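Serine-threonine phosphatase 2C (Toxoplasma gondii, PDB 2I44) probably removes phosphate groups from phosphoserine and phosphothreonine in proteins, as a metal-dependent phosphatase of the PP2C family, and binds two calcium ions in this crystal. Local coordinates at residues A[35-39]-A[63-69]; A[85-91]-A[104-109]; A[291-296]-A[313-319]; A[178-182]-A[228-232]. All coordinates share one frame; numbering follows the deposited sequence.

Contact 1 of 4, residues A[35-39]-A[63-69]; sequences HQEDR and VGDFASE
R39 leaves its backbone with CG anti to the carbonyl carbon (chi1 -69°) and folds back at chi2 (-65°), which swings the guanidinium over toward D65 and E69, the latter bent at its own chi2 (58°). A three-residue salt-bridge network results, joining the edge strand 38-43 of a PP2C beta-sandwich to the start of helix 66-80, close to the calcium sites. The two acids are held unequally. NE of R39 meets OE1 of E69 at 2.7 Å, nearly along the C-O axis and within the guanidinium plane. NH2 of R39 makes only a weak bond with OD2 of D65, at 3.3 Å, coming in obliquely. The remaining nitrogen, NH1, donates to two carbonyls of its own segment, Q36 O and D38 O, both lying in the guanidinium plane; these two and the E69 bond fix the rotation of the group, and the weak one to D65 adds to them. OE1 of E69 also has a long, weak ion pair with NZ of K72, so its charge is perhaps shared a little. Beside this network the hydroxyl of S68 donates to the carbonyl of E37, OG to O 2.9 Å, and lies against CG of R39, so the helix is tied to backbone as well as to side chain. E37 reaches along the loop toward G64, its side chain about 4 Å from a bound calcium ion. OE2 of E37 comes within 3.0 Å of G64 N, while OE1 of E37 accepts from a water 2.8 Å away that in turn accepts from the backbone N of V63.

Contact 2 of 4, residues A[85-91]-A[104-109]; sequences WQEVTEM and KLPQLL
V88 and L108 lie alongside each other, running in opposite senses, at the middle of an antiparallel helix pair, CG2 of V88 lying 3.7 Å from CB of L108. Helix 83-92 and the long helix 98-130 form a helical hairpin; the short axes approach to 9.4 Å, with 152° between their directions. Burial is most complete on the inner side, where the pair faces the rest of the protein. There the two methyls of V88 divide the work: CG1 turns to CD1 of L105, and CG2 serves both L108 and CD2 of L109. That same leucine methyl, CD2 of L109, meets CZ3 of W85 at 3.8 Å, approaching the indole obliquely. W85 is buried further by L79 and I80 of helix 66-80, and L105 and L109 rest on F149 of strand 149-155, so this side is continuous with the protein's core. The outer side is no less close in its atoms but more exposed to solvent, at E87 and K104. M91, a selenomethionine, runs extended until chi3 (-72°), where the bend carries its terminal methyl onto the other helix: CE of M91 touches CD1 of L108 at 3.6 Å and lies against the aliphatic part of K104. E87 stands on the same exposed side, with OE1 lying 3.6 Å from CD2 of L108, a contact between an acid and a methyl that offers no bond. No hydrogen bond or salt bridge crosses between the segments. The cohesion across the pair is therefore apolar, resting on the fit of V88 and the leucines, with W85 and M91, while the charged ends at its margin remain near solvent.

Contact 3 of 4, residues A[291-296]-A[313-319]; sequences PAQALV and ITAMTVF
One outer face of the PP2C beta-sandwich is covered by helices, and here helix 291-305 packs on strand 313-320 of the six-stranded sheet, running roughly antiparallel to it. The axes of the two short segments approach to 7.3 Å, with 145° between their directions. Alternate residues of the strand, I313, A315, T317 and F319, send their side chains to the helix, and every touching residue is buried. Small groups permit the closest approach: CB of A292 sits 3.4 Å from the carbonyl O of A315. L295 and T317 meet tip to tip, CD1 of the leucine 3.6 Å from CG2 of the threonine. The threonine is turned with CG2 anti to its carbonyl carbon, and this rotation also lays OG1 beside P291 and A292. Toward one end of the strand V296 and I313 pass in opposite senses, their CG2 methyls 4.1 Å apart, and CG2 of V296 also reaches CB of A315. Toward the other, the pyrrolidine of P291 leans on F319, with CG of P291 3.6 Å from CE2 of F319 and CB of P291 lying at the ring's edge. Helix 274-286 packs beside it: I280 touches L295, and M282 touches F319. From the opposite face of the strand, T314 and M316 point toward strands 38-43 and 53-62 of the second sheet. This layering of helix, sheet, sheet is typical of the alpha-beta-beta-alpha sandwich of PP2C phosphatases.

Contact 4 of 4, residues A[178-182]-A[228-232]; sequences DHKPD and QYSRA
Backbone meets backbone first, as the loop 178-182 runs beside the loop 228-232 with K180 and Y229 nearest, their CA atoms 4.6 Å apart. In this PP2C fold the two irregular segments pack together beside helix 184-192, with the phenol of Y229 against strand 137-146. The amide of S230 donates to the carbonyl O of H179, N to O 2.9 Å, from above the carbonyl plane. The same oxygen also receives a CA-H...O contact from Y229. Next along the chain, CD of P181 sits 3.3 Å from the carbonyl O of Q228, and the aliphatic part of K180 passes the same oxygen before its NZ forms a salt bridge with D157. The main side-chain contact is between H179 and R231. The arginine chain is extended from CG to NE (chi2 -162°), so it runs across the imidazole, and its guanidinium plane is within 6° of the ring's. CD of R231 stands over the ring centre, 3.4 Å from the centroid, in a CH-pi contact. Outside partners fix both members: D248 and the amide of G156 hold the two ring nitrogens of H179, while R231 forms a salt bridge with E186, which also bonds OG of S230. The side chain of Y229 leads away from the loop 178-182 and is about 6 Å from a bound calcium ion. Beyond the ring centre, NE of R231 still lies over the imidazole face, 3.3 Å from CD2 of H179.

Overall arrangement
The contacts sit at different depths of one fold, and three of them come near the calcium sites. Contact 1 lies nearest the metal, E37 being about 4 Å from a bound calcium ion; one of the two sites is formed by D60, D266 and D311, the other by D60 and G61. It touches contact 3 directly: D38 OD2 is 2.9 Å from T314 OG1, a probable hydrogen bond between the two sheets. Contact 4 also comes near the metals through Y229, with nearest atoms about 7 Å from contact 1 and centres 18 Å apart. Contact 2 is remote, its centre 32 Å from that of contact 1, although helix 66-80 leads along the chain directly to helix 83-92.

Contact 1 of 4, residues A[35-39]-A[63-69]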
loop_
_atom_site.group_PDB
_atom_site.type_symbol
_atom_site.label_atom_id
_atom_site.label_comp_id
_atom_site.label_asym_id
_atom_site.label_seq_id
_atom_site.Cartn_x
_atom_site.Cartn_y
_atom_site.Cartn_z
ATOM N N HIS A 35 10.358 -7.839 15.192
ATOM C CA HIS A 35 10.665 -6.561 14.554
ATOM C C HIS A 35 9.398 -5.851 14.092
ATOM O O HIS A 35 8.386 -6.489 13.827
ATOM C CB HIS A 35 11.526 -6.777 13.311
ATOM C CG HIS A 35 12.908 -7.268 13.591
ATOM N ND1 HIS A 35 13.709 -7.805 12.605
ATOM C CD2 HIS A 35 13.652 -7.259 14.721
ATOM C CE1 HIS A 35 14.889 -8.105 13.117
ATOM N NE2 HIS A 35 14.881 -7.781 14.399
ATOM N N GLN A 36 9.466 -4.530 13.975
ATOM C CA GLN A 36 8.344 -3.749 13.471
ATOM C C GLN A 36 8.770 -3.388 12.052
ATOM O O GLN A 36 9.601 -2.496 11.852
ATOM C CB GLN A 36 8.139 -2.483 14.302
ATOM C CG GLN A 36 7.111 -1.497 13.732
ATOM C CD GLN A 36 5.788 -2.151 13.358
ATOM O OE1 GLN A 36 5.703 -2.886 12.374
ATOM N NE2 GLN A 36 4.748 -1.887 14.148
ATOM N N GLU A 37 8.214 -4.091 11.068
ATOM C CA GLU A 37 8.589 -3.853 9.684
ATOM C C GLU A 37 7.529 -3.152 8.845
ATOM O O GLU A 37 7.669 -3.036 7.627
ATOM C CB GLU A 37 9.013 -5.176 9.043
ATOM C CG GLU A 37 9.958 -5.963 9.945
ATOM C CD GLU A 37 10.705 -7.075 9.235
ATOM O OE1 GLU A 37 10.090 -7.791 8.416
ATOM O OE2 GLU A 37 11.915 -7.241 9.516
ATOM N N ASP A 38 6.468 -2.691 9.498
ATOM C CA ASP A 38 5.410 -1.953 8.821
ATOM C C ASP A 38 5.834 -0.486 8.832
ATOM O O ASP A 38 6.430 -0.010 9.807
ATOM C CB ASP A 38 4.084 -2.063 9.583
ATOM C CG ASP A 38 3.239 -3.252 9.157
ATOM O OD1 ASP A 38 3.725 -4.119 8.397
ATOM O OD2 ASP A 38 2.071 -3.316 9.609
ATOM N N ARG A 39 5.526 0.226 7.756
ATOM C CA ARG A 39 5.836 1.645 7.650
ATOM C C ARG A 39 4.661 2.346 6.969
ATOM O O ARG A 39 3.764 1.692 6.434
ATOM C CB ARG A 39 7.131 1.852 6.856
ATOM C CG ARG A 39 8.388 1.381 7.592
ATOM C CD ARG A 39 8.645 2.218 8.846
ATOM N NE ARG A 39 9.918 1.884 9.487
ATOM C CZ ARG A 39 10.148 0.787 10.208
ATOM N NH1 ARG A 39 9.188 -0.109 10.403
ATOM N NH2 ARG A 39 11.351 0.578 10.726
ATOM N N VAL A 63 11.791 -9.372 5.588
ATOM C CA VAL A 63 13.220 -9.661 5.511
ATOM C C VAL A 63 13.930 -8.370 5.909
ATOM O O VAL A 63 14.684 -7.789 5.132
ATOM C CB VAL A 63 13.677 -10.078 4.086
ATOM C CG1 VAL A 63 15.115 -10.565 4.136
ATOM C CG2 VAL A 63 12.768 -11.174 3.531
ATOM N N GLY A 64 13.674 -7.931 7.134
ATOM C CA GLY A 64 14.256 -6.693 7.618
ATOM C C GLY A 64 13.330 -5.543 7.268
ATOM O O GLY A 64 12.412 -5.709 6.463
ATOM N N ASP A 65 13.559 -4.378 7.863
ATOM C CA ASP A 65 12.720 -3.218 7.591
ATOM C C ASP A 65 13.337 -2.264 6.565
ATOM O O ASP A 65 12.800 -1.190 6.309
ATOM C CB ASP A 65 12.436 -2.445 8.889
ATOM C CG ASP A 65 13.710 -1.979 9.597
ATOM O OD1 ASP A 65 14.758 -1.826 8.931
ATOM O OD2 ASP A 65 13.659 -1.753 10.827
ATOM N N PHE A 66 14.453 -2.659 5.966
ATOM C CA PHE A 66 15.127 -1.789 5.011
ATOM C C PHE A 66 14.260 -1.241 3.877
ATOM O O PHE A 66 14.229 -0.035 3.643
ATOM C CB PHE A 66 16.346 -2.492 4.409
ATOM C CG PHE A 66 17.151 -1.613 3.497
ATOM C CD1 PHE A 66 18.101 -0.736 4.012
ATOM C CD2 PHE A 66 16.938 -1.637 2.125
ATOM C CE1 PHE A 66 18.828 0.106 3.165
ATOM C CE2 PHE A 66 17.657 -0.800 1.272
ATOM C CZ PHE A 66 18.605 0.073 1.795
ATOM N N ALA A 67 13.567 -2.117 3.161
ATOM C CA ALA A 67 12.739 -1.668 2.049
ATOM C C ALA A 67 11.593 -0.751 2.469
ATOM O O ALA A 67 11.396 0.305 1.861
ATOM C CB ALA A 67 12.199 -2.866 1.271
ATOM N N SER A 68 10.832 -1.137 3.492
ATOM C CA SER A 68 9.713 -0.299 3.932
ATOM C C SER A 68 10.194 1.014 4.567
ATOM O O SER A 68 9.605 2.072 4.346
ATOM C CB SER A 68 8.817 -1.063 4.918
ATOM O OG SER A 68 9.532 -1.467 6.077
ATOM N N GLU A 69 11.270 0.947 5.345
ATOM C CA GLU A 69 11.799 2.138 6.004
ATOM C C GLU A 69 12.226 3.222 5.013
ATOM O O GLU A 69 12.012 4.416 5.248
ATOM C CB GLU A 69 12.981 1.753 6.900
ATOM C CG GLU A 69 13.780 2.921 7.470
ATOM C CD GLU A 69 12.955 3.891 8.308
ATOM O OE1 GLU A 69 11.802 3.572 8.678
ATOM O OE2 GLU A 69 13.481 4.985 8.608
HETATM O O HOH W 1 11.215 -10.360 8.164
#

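Contact 2 of 4, residues A[85-91]-A[104-109]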
loop_
_atom_site.group_PDB
_atom_site.type_symbol
_atom_site.label_atom_id
_atom_site.label_comp_id
_atom_site.label_asym_id
_atom_site.label_seq_id
_atom_site.Cartn_x
_atom_site.Cartn_y
_atom_site.Cartn_z
ATOM N N TRP A 85 3.049 14.227 -13.283
ATOM C CA TRP A 85 2.506 14.986 -12.170
ATOM C C TRP A 85 2.618 16.482 -12.438
ATOM O O TRP A 85 1.784 17.264 -11.986
ATOM C CB TRP A 85 3.223 14.626 -10.865
ATOM C CG TRP A 85 2.623 15.314 -9.680
ATOM C CD1 TRP A 85 3.118 16.407 -9.033
ATOM C CD2 TRP A 85 1.388 14.986 -9.028
ATOM N NE1 TRP A 85 2.271 16.784 -8.016
ATOM C CE2 TRP A 85 1.202 15.929 -7.990
ATOM C CE3 TRP A 85 0.420 13.989 -9.221
ATOM C CZ2 TRP A 85 0.089 15.904 -7.145
ATOM C CZ3 TRP A 85 -0.690 13.965 -8.380
ATOM C CH2 TRP A 85 -0.843 14.918 -7.352
ATOM N N GLN A 86 3.655 16.877 -13.169
ATOM C CA GLN A 86 3.838 18.282 -13.502
ATOM C C GLN A 86 2.630 18.700 -14.327
ATOM O O GLN A 86 2.117 19.805 -14.175
ATOM C CB GLN A 86 5.117 18.483 -14.319
ATOM C CG GLN A 86 6.356 17.871 -13.662
ATOM C CD GLN A 86 7.614 18.037 -14.501
ATOM O OE1 GLN A 86 7.548 18.377 -15.685
ATOM N NE2 GLN A 86 8.769 17.781 -13.892
ATOM N N GLU A 87 2.169 17.799 -15.192
ATOM C CA GLU A 87 1.006 18.082 -16.020
ATOM C C GLU A 87 -0.246 18.096 -15.153
ATOM O O GLU A 87 -1.231 18.749 -15.494
ATOM C CB GLU A 87 0.855 17.043 -17.139
ATOM C CG GLU A 87 2.134 16.763 -17.895
ATOM C CD GLU A 87 1.896 16.222 -19.296
ATOM O OE1 GLU A 87 0.873 15.530 -19.521
ATOM O OE2 GLU A 87 2.745 16.489 -20.172
ATOM N N VAL A 88 -0.220 17.375 -14.034
ATOM C CA VAL A 88 -1.379 17.381 -13.145
ATOM C C VAL A 88 -1.419 18.733 -12.446
ATOM O O VAL A 88 -2.481 19.334 -12.279
ATOM C CB VAL A 88 -1.301 16.268 -12.074
ATOM C CG1 VAL A 88 -2.332 16.525 -10.978
ATOM C CG2 VAL A 88 -1.561 14.924 -12.710
ATOM N N THR A 89 -0.249 19.213 -12.048
ATOM C CA THR A 89 -0.152 20.492 -11.377
ATOM C C THR A 89 -0.514 21.632 -12.334
ATOM O O THR A 89 -1.276 22.524 -11.976
ATOM C CB THR A 89 1.270 20.708 -10.813
ATOM O OG1 THR A 89 1.468 19.837 -9.694
ATOM C CG2 THR A 89 1.462 22.147 -10.349
ATOM N N GLU A 90 0.020 21.593 -13.552
ATOM C CA GLU A 90 -0.262 22.639 -14.529
ATOM C C GLU A 90 -1.749 22.767 -14.843
ATOM O O GLU A 90 -2.274 23.883 -14.959
ATOM C CB GLU A 90 0.500 22.372 -15.825
ATOM C CG GLU A 90 2.007 22.314 -15.661
ATOM C CD GLU A 90 2.722 22.139 -16.989
ATOM O OE1 GLU A 90 2.635 23.066 -17.829
ATOM O OE2 GLU A 90 3.362 21.077 -17.191
HETATM N N MSE A 91 -2.426 21.628 -14.980
HETATM C CA MSE A 91 -3.851 21.621 -15.299
HETATM C C MSE A 91 -4.701 22.122 -14.140
HETATM O O MSE A 91 -5.710 22.795 -14.350
HETATM C CB MSE A 91 -4.300 20.219 -15.693
HETATM C CG MSE A 91 -5.716 20.177 -16.250
HETATM SE SE MSE A 91 -6.223 18.400 -16.786
HETATM C CE MSE A 91 -5.123 18.252 -18.369
ATOM N N LYS A 104 -9.615 14.410 -18.199
ATOM C CA LYS A 104 -8.212 14.087 -18.440
ATOM C C LYS A 104 -7.428 13.761 -17.167
ATOM O O LYS A 104 -6.452 13.012 -17.207
ATOM C CB LYS A 104 -7.541 15.251 -19.178
ATOM C CG LYS A 104 -8.303 15.677 -20.435
ATOM C CD LYS A 104 -7.642 16.848 -21.153
ATOM C CE LYS A 104 -6.363 16.422 -21.853
ATOM N NZ LYS A 104 -5.694 17.573 -22.534
ATOM N N LEU A 105 -7.871 14.315 -16.044
ATOM C CA LEU A 105 -7.208 14.116 -14.758
ATOM C C LEU A 105 -6.981 12.652 -14.378
ATOM O O LEU A 105 -5.910 12.306 -13.885
ATOM C CB LEU A 105 -7.991 14.835 -13.649
ATOM C CG LEU A 105 -7.324 14.973 -12.272
ATOM C CD1 LEU A 105 -5.971 15.651 -12.414
ATOM C CD2 LEU A 105 -8.213 15.780 -11.344
ATOM N N PRO A 106 -7.979 11.775 -14.598
ATOM C CA PRO A 106 -7.816 10.358 -14.252
ATOM C C PRO A 106 -6.616 9.670 -14.892
ATOM O O PRO A 106 -5.844 9.005 -14.201
ATOM C CB PRO A 106 -9.142 9.743 -14.689
ATOM C CG PRO A 106 -10.107 10.853 -14.416
ATOM C CD PRO A 106 -9.374 12.051 -14.985
ATOM N N GLN A 107 -6.446 9.822 -16.203
ATOM C CA GLN A 107 -5.315 9.184 -16.864
ATOM C C GLN A 107 -3.982 9.820 -16.483
ATOM O O GLN A 107 -2.948 9.149 -16.488
ATOM C CB GLN A 107 -5.483 9.197 -18.389
ATOM C CG GLN A 107 -6.473 8.154 -18.911
ATOM C CD GLN A 107 -6.305 6.786 -18.238
ATOM O OE1 GLN A 107 -7.166 6.350 -17.461
ATOM N NE2 GLN A 107 -5.191 6.111 -18.529
ATOM N N LEU A 108 -3.996 11.112 -16.162
ATOM C CA LEU A 108 -2.772 11.784 -15.756
ATOM C C LEU A 108 -2.362 11.250 -14.385
ATOM O O LEU A 108 -1.181 11.025 -14.120
ATOM C CB LEU A 108 -2.982 13.297 -15.694
ATOM C CG LEU A 108 -3.101 14.035 -17.036
ATOM C CD1 LEU A 108 -3.395 15.507 -16.785
ATOM C CD2 LEU A 108 -1.803 13.877 -17.830
ATOM N N LEU A 109 -3.349 11.035 -13.519
ATOM C CA LEU A 109 -3.091 10.507 -12.183
ATOM C C LEU A 109 -2.605 9.065 -12.274
ATOM O O LEU A 109 -1.698 8.664 -11.553
ATOM C CB LEU A 109 -4.357 10.569 -11.322
ATOM C CG LEU A 109 -4.873 11.955 -10.932
ATOM C CD1 LEU A 109 -6.177 11.819 -10.140
ATOM C CD2 LEU A 109 -3.816 12.670 -10.104
#

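Contact 3 of 4, residues A[291-296]-A[313-319]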
loop_
_atom_site.group_PDB
_atom_site.type_symbol
_atom_site.label_atom_id
_atom_site.label_comp_id
_atom_site.label_asym_id
_atom_site.label_seq_id
_atom_site.Cartn_x
_atom_site.Cartn_y
_atom_site.Cartn_z
ATOM N N PRO A 291 -10.385 5.708 15.234
ATOM C CA PRO A 291 -10.729 4.651 14.275
ATOM C C PRO A 291 -9.593 3.683 13.950
ATOM O O PRO A 291 -9.786 2.471 13.933
ATOM C CB PRO A 291 -11.182 5.435 13.043
ATOM C CG PRO A 291 -11.667 6.736 13.624
ATOM C CD PRO A 291 -10.600 7.033 14.637
ATOM N N ALA A 292 -8.412 4.229 13.684
ATOM C CA ALA A 292 -7.253 3.409 13.347
ATOM C C ALA A 292 -6.804 2.584 14.545
ATOM O O ALA A 292 -6.397 1.432 14.399
ATOM C CB ALA A 292 -6.103 4.293 12.853
ATOM N N GLN A 293 -6.870 3.171 15.733
ATOM C CA GLN A 293 -6.465 2.441 16.921
ATOM C C GLN A 293 -7.488 1.351 17.199
ATOM O O GLN A 293 -7.139 0.248 17.624
ATOM C CB GLN A 293 -6.361 3.379 18.120
ATOM C CG GLN A 293 -5.886 2.697 19.390
ATOM C CD GLN A 293 -5.963 3.615 20.588
ATOM O OE1 GLN A 293 -7.022 4.158 20.895
ATOM N NE2 GLN A 293 -4.843 3.797 21.269
ATOM N N ALA A 294 -8.755 1.663 16.953
ATOM C CA ALA A 294 -9.819 0.694 17.176
ATOM C C ALA A 294 -9.566 -0.534 16.300
ATOM O O ALA A 294 -9.672 -1.666 16.765
ATOM C CB ALA A 294 -11.174 1.312 16.851
ATOM N N LEU A 295 -9.220 -0.304 15.037
ATOM C CA LEU A 295 -8.947 -1.403 14.113
ATOM C C LEU A 295 -7.787 -2.273 14.586
ATOM O O LEU A 295 -7.847 -3.496 14.493
ATOM C CB LEU A 295 -8.636 -0.860 12.714
ATOM C CG LEU A 295 -9.827 -0.371 11.890
ATOM C CD1 LEU A 295 -9.350 0.305 10.619
ATOM C CD2 LEU A 295 -10.722 -1.552 11.566
ATOM N N VAL A 296 -6.728 -1.646 15.090
ATOM C CA VAL A 296 -5.575 -2.409 15.551
ATOM C C VAL A 296 -5.850 -3.157 16.860
ATOM O O VAL A 296 -5.573 -4.354 16.965
ATOM C CB VAL A 296 -4.327 -1.501 15.730
ATOM C CG1 VAL A 296 -3.180 -2.292 16.360
ATOM C CG2 VAL A 296 -3.897 -0.934 14.377
ATOM N N ILE A 313 0.786 -4.884 12.740
ATOM C CA ILE A 313 -0.512 -4.408 12.278
ATOM C C ILE A 313 -0.477 -2.897 12.147
ATOM O O ILE A 313 -0.083 -2.194 13.073
ATOM C CB ILE A 313 -1.650 -4.771 13.261
ATOM C CG1 ILE A 313 -1.573 -6.249 13.645
ATOM C CG2 ILE A 313 -3.004 -4.482 12.610
ATOM C CD1 ILE A 313 -2.574 -6.659 14.714
ATOM N N THR A 314 -0.889 -2.406 10.986
ATOM C CA THR A 314 -0.924 -0.978 10.724
ATOM C C THR A 314 -2.213 -0.632 10.004
ATOM O O THR A 314 -2.595 -1.294 9.031
ATOM C CB THR A 314 0.273 -0.541 9.857
ATOM O OG1 THR A 314 1.481 -0.707 10.609
ATOM C CG2 THR A 314 0.145 0.918 9.436
ATOM N N ALA A 315 -2.882 0.406 10.489
ATOM C CA ALA A 315 -4.126 0.850 9.887
ATOM C C ALA A 315 -4.135 2.373 9.760
ATOM O O ALA A 315 -3.731 3.088 10.673
ATOM C CB ALA A 315 -5.312 0.383 10.725
HETATM N N MSE A 316 -4.571 2.852 8.604
HETATM C CA MSE A 316 -4.660 4.277 8.334
HETATM C C MSE A 316 -6.096 4.478 7.871
HETATM O O MSE A 316 -6.508 3.903 6.866
HETATM C CB MSE A 316 -3.677 4.673 7.217
HETATM C CG MSE A 316 -3.651 6.166 6.877
HETATM SE SE MSE A 316 -2.430 6.608 5.409
HETATM C CE MSE A 316 -0.785 6.667 6.414
ATOM N N THR A 317 -6.861 5.266 8.619
ATOM C CA THR A 317 -8.254 5.530 8.284
ATOM C C THR A 317 -8.452 6.940 7.737
ATOM O O THR A 317 -7.941 7.908 8.293
ATOM C CB THR A 317 -9.168 5.337 9.520
ATOM O OG1 THR A 317 -8.629 6.051 10.641
ATOM C CG2 THR A 317 -9.280 3.860 9.874
ATOM N N VAL A 318 -9.197 7.046 6.643
ATOM C CA VAL A 318 -9.460 8.333 6.015
ATOM C C VAL A 318 -10.965 8.509 5.819
ATOM O O VAL A 318 -11.602 7.732 5.114
ATOM C CB VAL A 318 -8.759 8.430 4.637
ATOM C CG1 VAL A 318 -9.005 9.799 4.019
ATOM C CG2 VAL A 318 -7.262 8.167 4.792
ATOM N N PHE A 319 -11.533 9.529 6.453
ATOM C CA PHE A 319 -12.964 9.789 6.330
ATOM C C PHE A 319 -13.167 11.023 5.462
ATOM O O PHE A 319 -12.738 12.120 5.815
ATOM C CB PHE A 319 -13.588 10.010 7.713
ATOM C CG PHE A 319 -13.573 8.785 8.591
ATOM C CD1 PHE A 319 -14.650 7.902 8.598
ATOM C CD2 PHE A 319 -12.470 8.505 9.392
ATOM C CE1 PHE A 319 -14.629 6.758 9.389
ATOM C CE2 PHE A 319 -12.438 7.361 10.191
ATOM C CZ PHE A 319 -13.517 6.486 10.190
#

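Contact 4 of 4, residues A[178-182]-A[228-232]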
loop_
_atom_site.group_PDB
_atom_site.type_symbol
_atom_site.label_atom_id
_atom_site.label_comp_id
_atom_site.label_asym_id
_atom_site.label_seq_id
_atom_site.Cartn_x
_atom_site.Cartn_y
_atom_site.Cartn_z
ATOM N N ASP A 178 -4.768 -8.874 -4.134
ATOM C CA ASP A 178 -3.392 -9.277 -3.850
ATOM C C ASP A 178 -2.645 -9.839 -5.050
ATOM O O ASP A 178 -3.225 -10.521 -5.890
ATOM C CB ASP A 178 -3.343 -10.341 -2.750
ATOM C CG ASP A 178 -4.011 -9.899 -1.461
ATOM O OD1 ASP A 178 -4.339 -8.697 -1.322
ATOM O OD2 ASP A 178 -4.195 -10.765 -0.578
ATOM N N HIS A 179 -1.353 -9.546 -5.125
ATOM C CA HIS A 179 -0.520 -10.095 -6.187
ATOM C C HIS A 179 0.048 -11.375 -5.580
ATOM O O HIS A 179 0.958 -11.348 -4.760
ATOM C CB HIS A 179 0.607 -9.131 -6.555
ATOM C CG HIS A 179 0.129 -7.852 -7.173
ATOM N ND1 HIS A 179 0.396 -6.616 -6.627
ATOM C CD2 HIS A 179 -0.581 -7.617 -8.304
ATOM C CE1 HIS A 179 -0.125 -5.675 -7.393
ATOM N NE2 HIS A 179 -0.722 -6.255 -8.418
ATOM N N LYS A 180 -0.532 -12.499 -5.964
ATOM C CA LYS A 180 -0.114 -13.797 -5.461
ATOM C C LYS A 180 0.600 -14.584 -6.565
ATOM O O LYS A 180 0.185 -14.571 -7.720
ATOM C CB LYS A 180 -1.342 -14.564 -4.952
ATOM C CG LYS A 180 -2.047 -13.900 -3.757
ATOM C CD LYS A 180 -1.097 -13.765 -2.557
ATOM C CE LYS A 180 -1.810 -13.228 -1.300
ATOM N NZ LYS A 180 -0.908 -13.156 -0.105
ATOM N N PRO A 181 1.692 -15.272 -6.212
ATOM C CA PRO A 181 2.472 -16.062 -7.168
ATOM C C PRO A 181 1.700 -17.152 -7.909
ATOM O O PRO A 181 2.089 -17.550 -9.010
ATOM C CB PRO A 181 3.610 -16.615 -6.309
ATOM C CG PRO A 181 3.024 -16.676 -4.950
ATOM C CD PRO A 181 2.259 -15.386 -4.857
ATOM N N ASP A 182 0.616 -17.645 -7.322
ATOM C CA ASP A 182 -0.152 -18.679 -8.006
ATOM C C ASP A 182 -1.223 -18.149 -8.961
ATOM O O ASP A 182 -1.855 -18.931 -9.669
ATOM C CB ASP A 182 -0.751 -19.693 -7.012
ATOM C CG ASP A 182 -1.472 -19.043 -5.855
ATOM O OD1 ASP A 182 -1.306 -17.824 -5.646
ATOM O OD2 ASP A 182 -2.192 -19.773 -5.132
ATOM N N GLN A 228 5.713 -14.454 -0.484
ATOM C CA GLN A 228 4.408 -15.016 -0.779
ATOM C C GLN A 228 3.529 -14.075 -1.597
ATOM O O GLN A 228 2.329 -14.280 -1.724
ATOM C CB GLN A 228 3.726 -15.462 0.515
ATOM C CG GLN A 228 4.379 -16.716 1.069
ATOM C CD GLN A 228 3.827 -17.139 2.414
ATOM O OE1 GLN A 228 3.831 -16.365 3.372
ATOM N NE2 GLN A 228 3.356 -18.378 2.493
ATOM N N TYR A 229 4.145 -13.030 -2.140
ATOM C CA TYR A 229 3.455 -12.105 -3.029
ATOM C C TYR A 229 4.392 -11.897 -4.221
ATOM O O TYR A 229 5.620 -11.932 -4.074
ATOM C CB TYR A 229 3.075 -10.789 -2.329
ATOM C CG TYR A 229 4.127 -10.142 -1.469
ATOM C CD1 TYR A 229 4.992 -9.185 -1.993
ATOM C CD2 TYR A 229 4.229 -10.450 -0.114
ATOM C CE1 TYR A 229 5.932 -8.546 -1.183
ATOM C CE2 TYR A 229 5.165 -9.819 0.699
ATOM C CZ TYR A 229 6.011 -8.869 0.157
ATOM O OH TYR A 229 6.930 -8.227 0.948
ATOM N N SER A 230 3.810 -11.696 -5.397
ATOM C CA SER A 230 4.576 -11.570 -6.638
ATOM C C SER A 230 4.969 -10.184 -7.164
ATOM O O SER A 230 5.588 -10.075 -8.230
ATOM C CB SER A 230 3.833 -12.332 -7.729
ATOM O OG SER A 230 2.447 -12.097 -7.611
ATOM N N ARG A 231 4.590 -9.134 -6.445
ATOM C CA ARG A 231 4.943 -7.772 -6.837
ATOM C C ARG A 231 5.323 -7.031 -5.567
ATOM O O ARG A 231 4.705 -7.232 -4.520
ATOM C CB ARG A 231 3.771 -7.081 -7.548
ATOM C CG ARG A 231 3.289 -7.834 -8.780
ATOM C CD ARG A 231 2.457 -6.956 -9.694
ATOM N NE ARG A 231 1.745 -7.734 -10.703
ATOM C CZ ARG A 231 0.983 -7.202 -11.654
ATOM N NH1 ARG A 231 0.842 -5.883 -11.730
ATOM N NH2 ARG A 231 0.342 -7.992 -12.513
ATOM N N ALA A 232 6.347 -6.191 -5.651
ATOM C CA ALA A 232 6.798 -5.468 -4.475
ATOM C C ALA A 232 7.947 -4.512 -4.734
ATOM O O ALA A 232 8.561 -4.511 -5.809
ATOM C CB ALA A 232 7.223 -6.467 -3.409
#